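Long-range contacts in CghA (Chaetomium globosum, PDB 6KBC), which belongs to a beta-rich family of the calycin clan with N- and C-terminal domains and holds the ligand WK1 in a pocket between them: residues A61-F66 against A348-P353; S365-E370 against T388-L393. All coordinates share one frame; numbering follows the deposited sequence.

Contact 1: residues A61-F66 against A348-P353. With WK1 ((2S)-3-[(2S,4E)-4-[[(1R,2S,4aR,6S,8R,8aS)-2-[(E)-but-2-en-2-yl]-6,8-dimethyl-1,2,4a,5,6,7,8,8a-octahydronaphthalen-1-yl]-oxidanyl-methylidene]-3,5-bis(oxidanylidene)pyrrolidin-2-yl]-2-methyl-2-oxidanyl-propanoic acid), chain B.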
# COMPACT_ATOMS: atom_id res chain seq x y z
N ALA A 61 12.25 7.37 1.85
CA ALA A 61 11.04 6.57 1.76
C ALA A 61 11.35 5.39 0.86
O ALA A 61 12.16 5.49 -0.07
CB ALA A 61 9.85 7.37 1.21
N PHE A 62 10.69 4.28 1.13
CA PHE A 62 10.96 3.06 0.39
C PHE A 62 9.69 2.24 0.37
O PHE A 62 9.00 2.13 1.38
CB PHE A 62 12.10 2.24 1.03
CG PHE A 62 12.39 0.96 0.30
CD1 PHE A 62 13.29 0.94 -0.75
CD2 PHE A 62 11.75 -0.22 0.65
CE1 PHE A 62 13.53 -0.23 -1.45
CE2 PHE A 62 12.00 -1.40 -0.04
CZ PHE A 62 12.89 -1.40 -1.09
N THR A 63 9.40 1.64 -0.77
CA THR A 63 8.26 0.74 -0.82
C THR A 63 8.54 -0.32 -1.88
O THR A 63 9.17 -0.04 -2.90
CB THR A 63 6.95 1.49 -1.12
OG1 THR A 63 5.83 0.60 -0.94
CG2 THR A 63 6.93 2.06 -2.54
N VAL A 64 8.10 -1.53 -1.59
CA VAL A 64 8.17 -2.63 -2.53
C VAL A 64 6.83 -3.33 -2.51
O VAL A 64 6.25 -3.55 -1.43
CB VAL A 64 9.33 -3.59 -2.19
CG1 VAL A 64 9.21 -4.10 -0.76
CG2 VAL A 64 9.38 -4.74 -3.17
N SER A 65 6.31 -3.65 -3.68
CA SER A 65 5.14 -4.51 -3.79
C SER A 65 5.58 -5.77 -4.51
O SER A 65 6.13 -5.70 -5.61
CB SER A 65 4.00 -3.81 -4.55
OG SER A 65 3.43 -2.79 -3.74
N PHE A 66 5.40 -6.91 -3.85
CA PHE A 66 5.59 -8.20 -4.49
C PHE A 66 4.29 -8.59 -5.17
O PHE A 66 3.26 -8.75 -4.51
CB PHE A 66 6.00 -9.26 -3.46
CG PHE A 66 7.34 -9.01 -2.83
CD1 PHE A 66 7.46 -8.15 -1.74
CD2 PHE A 66 8.49 -9.63 -3.31
CE1 PHE A 66 8.70 -7.93 -1.14
CE2 PHE A 66 9.73 -9.41 -2.71
CZ PHE A 66 9.83 -8.56 -1.63
N ALA A 348 8.33 14.79 -5.19
CA ALA A 348 7.86 13.93 -6.26
C ALA A 348 8.67 12.65 -6.26
O ALA A 348 9.88 12.67 -6.51
CB ALA A 348 7.98 14.64 -7.60
N TRP A 349 8.01 11.53 -5.99
CA TRP A 349 8.70 10.26 -5.80
C TRP A 349 8.73 9.46 -7.09
O TRP A 349 9.80 9.09 -7.59
CB TRP A 349 7.99 9.51 -4.68
CG TRP A 349 8.64 8.24 -4.22
CD1 TRP A 349 9.71 7.59 -4.78
CD2 TRP A 349 8.23 7.45 -3.11
NE1 TRP A 349 10.00 6.44 -4.06
CE2 TRP A 349 9.10 6.33 -3.03
CE3 TRP A 349 7.21 7.57 -2.16
CZ2 TRP A 349 8.97 5.35 -2.06
CZ3 TRP A 349 7.08 6.59 -1.19
CH2 TRP A 349 7.95 5.50 -1.15
N TRP A 350 7.56 9.16 -7.64
CA TRP A 350 7.45 8.55 -8.95
C TRP A 350 6.30 9.20 -9.69
O TRP A 350 5.44 9.85 -9.09
CB TRP A 350 7.28 7.02 -8.86
CG TRP A 350 5.93 6.55 -8.38
CD1 TRP A 350 4.77 6.45 -9.12
CD2 TRP A 350 5.61 6.08 -7.07
NE1 TRP A 350 3.75 5.96 -8.33
CE2 TRP A 350 4.24 5.73 -7.07
CE3 TRP A 350 6.35 5.93 -5.89
CZ2 TRP A 350 3.60 5.24 -5.94
CZ3 TRP A 350 5.70 5.44 -4.76
CH2 TRP A 350 4.34 5.10 -4.80
N ALA A 351 6.32 9.07 -11.01
CA ALA A 351 5.26 9.62 -11.85
C ALA A 351 5.32 8.88 -13.17
O ALA A 351 6.34 8.96 -13.86
CB ALA A 351 5.43 11.12 -12.06
N LYS A 352 4.27 8.15 -13.50
CA LYS A 352 4.25 7.45 -14.76
C LYS A 352 2.84 7.48 -15.34
O LYS A 352 1.85 7.48 -14.60
CB LYS A 352 4.72 6.00 -14.61
CG LYS A 352 3.85 5.14 -13.74
CD LYS A 352 4.41 3.72 -13.68
CE LYS A 352 3.52 2.84 -12.82
NZ LYS A 352 4.01 1.43 -12.72
N PRO A 353 2.73 7.53 -16.67
CA PRO A 353 1.40 7.54 -17.30
C PRO A 353 0.67 6.23 -17.10
O PRO A 353 1.28 5.16 -17.06
CB PRO A 353 1.72 7.76 -18.79
CG PRO A 353 3.10 8.32 -18.84
CD PRO A 353 3.82 7.70 -17.65
O WK1 B . 5.66 0.50 -11.03
C17 WK1 B . 5.66 0.85 -9.88
O1 WK1 B . 6.67 0.94 -9.24
C19 WK1 B . 4.40 1.19 -9.21
O2 WK1 B . 3.31 1.18 -10.07
C18 WK1 B . 4.49 2.59 -8.68
C20 WK1 B . 4.25 0.11 -8.17
C22 WK1 B . 3.26 0.48 -7.14
N WK1 B . 3.13 -0.37 -5.98
C21 WK1 B . 1.84 -0.59 -5.73
O5 WK1 B . 1.43 -1.30 -4.71
C23 WK1 B . 1.88 0.64 -7.57
O4 WK1 B . 1.48 1.33 -8.61
C24 WK1 B . 0.93 0.02 -6.71
C16 WK1 B . -0.52 0.04 -6.85
O3 WK1 B . -1.02 0.69 -7.83
C9 WK1 B . -1.38 -0.55 -5.81
C8 WK1 B . -1.45 0.63 -4.80
C12 WK1 B . -0.21 1.46 -4.54
C13 WK1 B . 0.60 1.23 -3.53
C90 WK1 B . 1.82 2.06 -3.31
C14 WK1 B . 0.14 2.58 -5.45
C7 WK1 B . -2.51 1.62 -5.18
C6 WK1 B . -3.72 1.19 -5.40
C3 WK1 B . -3.91 -0.29 -5.54
C4 WK1 B . -2.77 -0.97 -6.27
C5 WK1 B . -2.94 -2.46 -6.07
C11 WK1 B . -1.97 -3.21 -6.92
C2 WK1 B . -5.25 -0.75 -6.02
C1 WK1 B . -5.37 -2.17 -5.56
C10 WK1 B . -6.71 -2.79 -5.73
C WK1 B . -4.35 -2.97 -6.31

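Contact 2: residues S365-E370 against T388-L393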
# COMPACT_ATOMS: atom_id res chain seq x y z
N SER A 365 1.16 8.55 -9.55
CA SER A 365 2.15 9.43 -8.96
C SER A 365 2.33 9.07 -7.50
O SER A 365 1.36 8.85 -6.77
CB SER A 365 1.76 10.90 -9.07
OG SER A 365 1.45 11.24 -10.41
N GLY A 366 3.58 9.01 -7.07
CA GLY A 366 3.92 8.79 -5.68
C GLY A 366 4.55 10.07 -5.14
O GLY A 366 5.28 10.76 -5.87
N PHE A 367 4.28 10.35 -3.88
CA PHE A 367 4.80 11.54 -3.22
C PHE A 367 5.18 11.20 -1.79
O PHE A 367 4.52 10.41 -1.11
CB PHE A 367 3.77 12.66 -3.14
CG PHE A 367 3.42 13.25 -4.47
CD1 PHE A 367 4.18 14.26 -5.02
CD2 PHE A 367 2.32 12.76 -5.17
CE1 PHE A 367 3.83 14.81 -6.25
CE2 PHE A 367 1.97 13.31 -6.41
CZ PHE A 367 2.72 14.33 -6.94
N VAL A 368 6.24 11.85 -1.32
CA VAL A 368 6.41 12.07 0.11
C VAL A 368 5.59 13.29 0.47
O VAL A 368 5.68 14.33 -0.19
CB VAL A 368 7.89 12.28 0.46
CG1 VAL A 368 8.04 12.62 1.95
CG2 VAL A 368 8.72 11.06 0.08
N VAL A 369 4.76 13.18 1.50
CA VAL A 369 3.85 14.28 1.83
C VAL A 369 4.21 14.82 3.20
O VAL A 369 4.60 14.08 4.10
CB VAL A 369 2.37 13.84 1.80
CG1 VAL A 369 1.93 13.58 0.34
CG2 VAL A 369 2.18 12.59 2.66
N GLU A 370 4.05 16.12 3.36
CA GLU A 370 4.07 16.74 4.68
C GLU A 370 2.65 16.74 5.22
O GLU A 370 1.70 17.06 4.50
CB GLU A 370 4.61 18.16 4.59
CG GLU A 370 4.95 18.77 5.93
CD GLU A 370 5.76 20.05 5.77
OE1 GLU A 370 6.02 20.44 4.60
OE2 GLU A 370 6.17 20.64 6.79
N THR A 388 2.08 9.09 -0.28
CA THR A 388 0.85 8.81 -0.98
C THR A 388 1.18 8.19 -2.32
O THR A 388 2.21 8.48 -2.93
CB THR A 388 -0.05 10.08 -1.20
OG1 THR A 388 0.63 11.02 -2.02
CG2 THR A 388 -0.45 10.73 0.12
N GLY A 389 0.29 7.31 -2.76
CA GLY A 389 0.33 6.78 -4.10
C GLY A 389 -1.00 7.16 -4.70
O GLY A 389 -2.05 6.77 -4.17
N GLU A 390 -0.98 7.94 -5.78
CA GLU A 390 -2.18 8.58 -6.31
C GLU A 390 -2.33 8.11 -7.75
O GLU A 390 -1.57 8.54 -8.62
CB GLU A 390 -2.07 10.10 -6.21
CG GLU A 390 -1.64 10.53 -4.80
CD GLU A 390 -1.54 12.03 -4.63
OE1 GLU A 390 -1.11 12.44 -3.54
OE2 GLU A 390 -1.91 12.78 -5.56
N VAL A 391 -3.28 7.21 -7.99
CA VAL A 391 -3.42 6.55 -9.28
C VAL A 391 -4.71 7.01 -9.93
O VAL A 391 -5.77 7.05 -9.30
CB VAL A 391 -3.39 5.02 -9.16
CG1 VAL A 391 -3.34 4.41 -10.57
CG2 VAL A 391 -2.19 4.56 -8.29
N GLU A 392 -4.60 7.35 -11.21
CA GLU A 392 -5.67 7.85 -12.03
C GLU A 392 -5.87 6.85 -13.16
O GLU A 392 -4.89 6.34 -13.72
CB GLU A 392 -5.21 9.17 -12.57
CG GLU A 392 -5.07 10.24 -11.51
CD GLU A 392 -4.40 11.42 -12.11
OE1 GLU A 392 -3.91 11.25 -13.26
OE2 GLU A 392 -4.39 12.50 -11.49
N LEU A 393 -7.12 6.54 -13.49
CA LEU A 393 -7.37 5.65 -14.62
C LEU A 393 -8.48 6.23 -15.47
O LEU A 393 -9.32 7.01 -15.01
CB LEU A 393 -7.73 4.23 -14.16
CG LEU A 393 -6.64 3.48 -13.38
CD1 LEU A 393 -7.21 2.18 -12.91
CD2 LEU A 393 -5.43 3.24 -14.26
O HOH W 1 -1.28 11.05 -10.22

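Contact 1: residues A61-F66 against A348-P353
A61 places its CB over one face of the W349 indole, 3.6 Å from W349 CH2. The same methyl lies 3.9 Å from the centroid of the six-membered ring and 24° off its normal, which meets the criteria for a CH-pi contact. T63 adds a second methyl: its CG2 approaches the W349 ring obliquely, 3.8 Å from W349 CH2, and also comes near W350 CZ3. The other face of W349 is covered from within its own strand, where W350 CZ3 stands 3.6 Å above the plane over the ring centre, its indole presenting an edge. W349 is thus held between A61 and its sequence neighbour. No hydrogen bond crosses between 61-66 and 348-353; their axes approach only to 10.0 Å at 39°, so side chains make the junction.

Both tryptophans reach the same side because W349 and W350 together face G366 in a classic beta bulge. With chi1 at 73° the W350 indole swings back beside W349, bringing CZ3 over that ring, while N364 OD1 accepts a hydrogen bond from W350 NE1 and helps fix the ring's rotation. One W350 face receives the WK1 methyl C18, 3.5 Å from NE1. Farther along, the strands diverge around the ligand: S65 OG donates to WK1 O5 at 2.7 Å, and the extended K352 chain brings NZ to WK1 O2 at 2.8 Å and also to the carboxylate oxygen O. N82, H94 and N364 supply further hydrogen bonds to WK1.

Chemically, the interface changes from apolar to polar: methyl and indole surfaces join the N- and C-terminal family regions, and beyond them S65 OG and K352 NZ hold the ligand's oxygens by hydrogen bonds.

Contact 2: residues S365-E370 against T388-L393
This is part of the beta hairpin formed by strands 363-375 and 382-392 in the C-terminal family region. The axes come within 4.7 Å at 158°, and S365 with E390 and F367 with T388 form antiparallel hydrogen-bonded pairs. Each pair closes a two-bond ring: E390 N reaches S365 O at 2.7 Å, with the reciprocal S365 N to E390 O at 2.9 Å, while F367 and T388 exchange two bonds of similar length. Between them G366 and G389 form a non-hydrogen-bonded pair, their CA atoms 4.4 Å apart; G366 CA also makes a CA-H...O contact with T388 O. On that face the paired glycines present only backbone, and G389 comes to about 4 Å from WK1 between nearest atoms, so the ligand lies close to the main chain there.

On the face carrying S365, F367, T388 and E390, side chains meet across the strands. T388 OG1 donates to E390 OE1 at 2.7 Å, arriving on the anti side, 23° out of the carboxylate plane. The same hydroxyl lies near the plane of the F367 ring at its edge, and T388 CG2 meets V369 CG1 at 3.7 Å. E390 is extended beyond CG and crosses F367 at about a right angle; its OE1 approaches F367 CD2 obliquely at 3.8 Å, with ring and carboxylate planes 44° apart. H345 completes the setting twice, bonding E390 OE1 and stacking on the F367 ring, and N322 bonds E390 OE2. At the S365 end a water joins S365 OG to E390 O, donating to that carbonyl oxygen.

The buried carboxylate therefore has bonds at both oxygens, with T388 and H345 sharing OE1, an environment that would probably favour its charged form.

Overall arrangement
Along the chain both segments of contact 1 precede those of contact 2, and the centres of the two contacts lie about 8 Å apart. They share a sheet: strand 348-353 of contact 1 pairs antiparallel with strand 363-375, which in turn pairs with strand 382-392. The join is at the bulge, where W349 N to G366 O (2.8 Å) and W350 O to G366 N (2.9 Å) are probable hydrogen bonds. Contact 1 links this C-terminal sheet to strand 60-69 of the N-terminal region, whereas contact 2 is internal to the C-terminal region. Both border WK1, so the pocket lies where the inter-domain junction meets the hairpin.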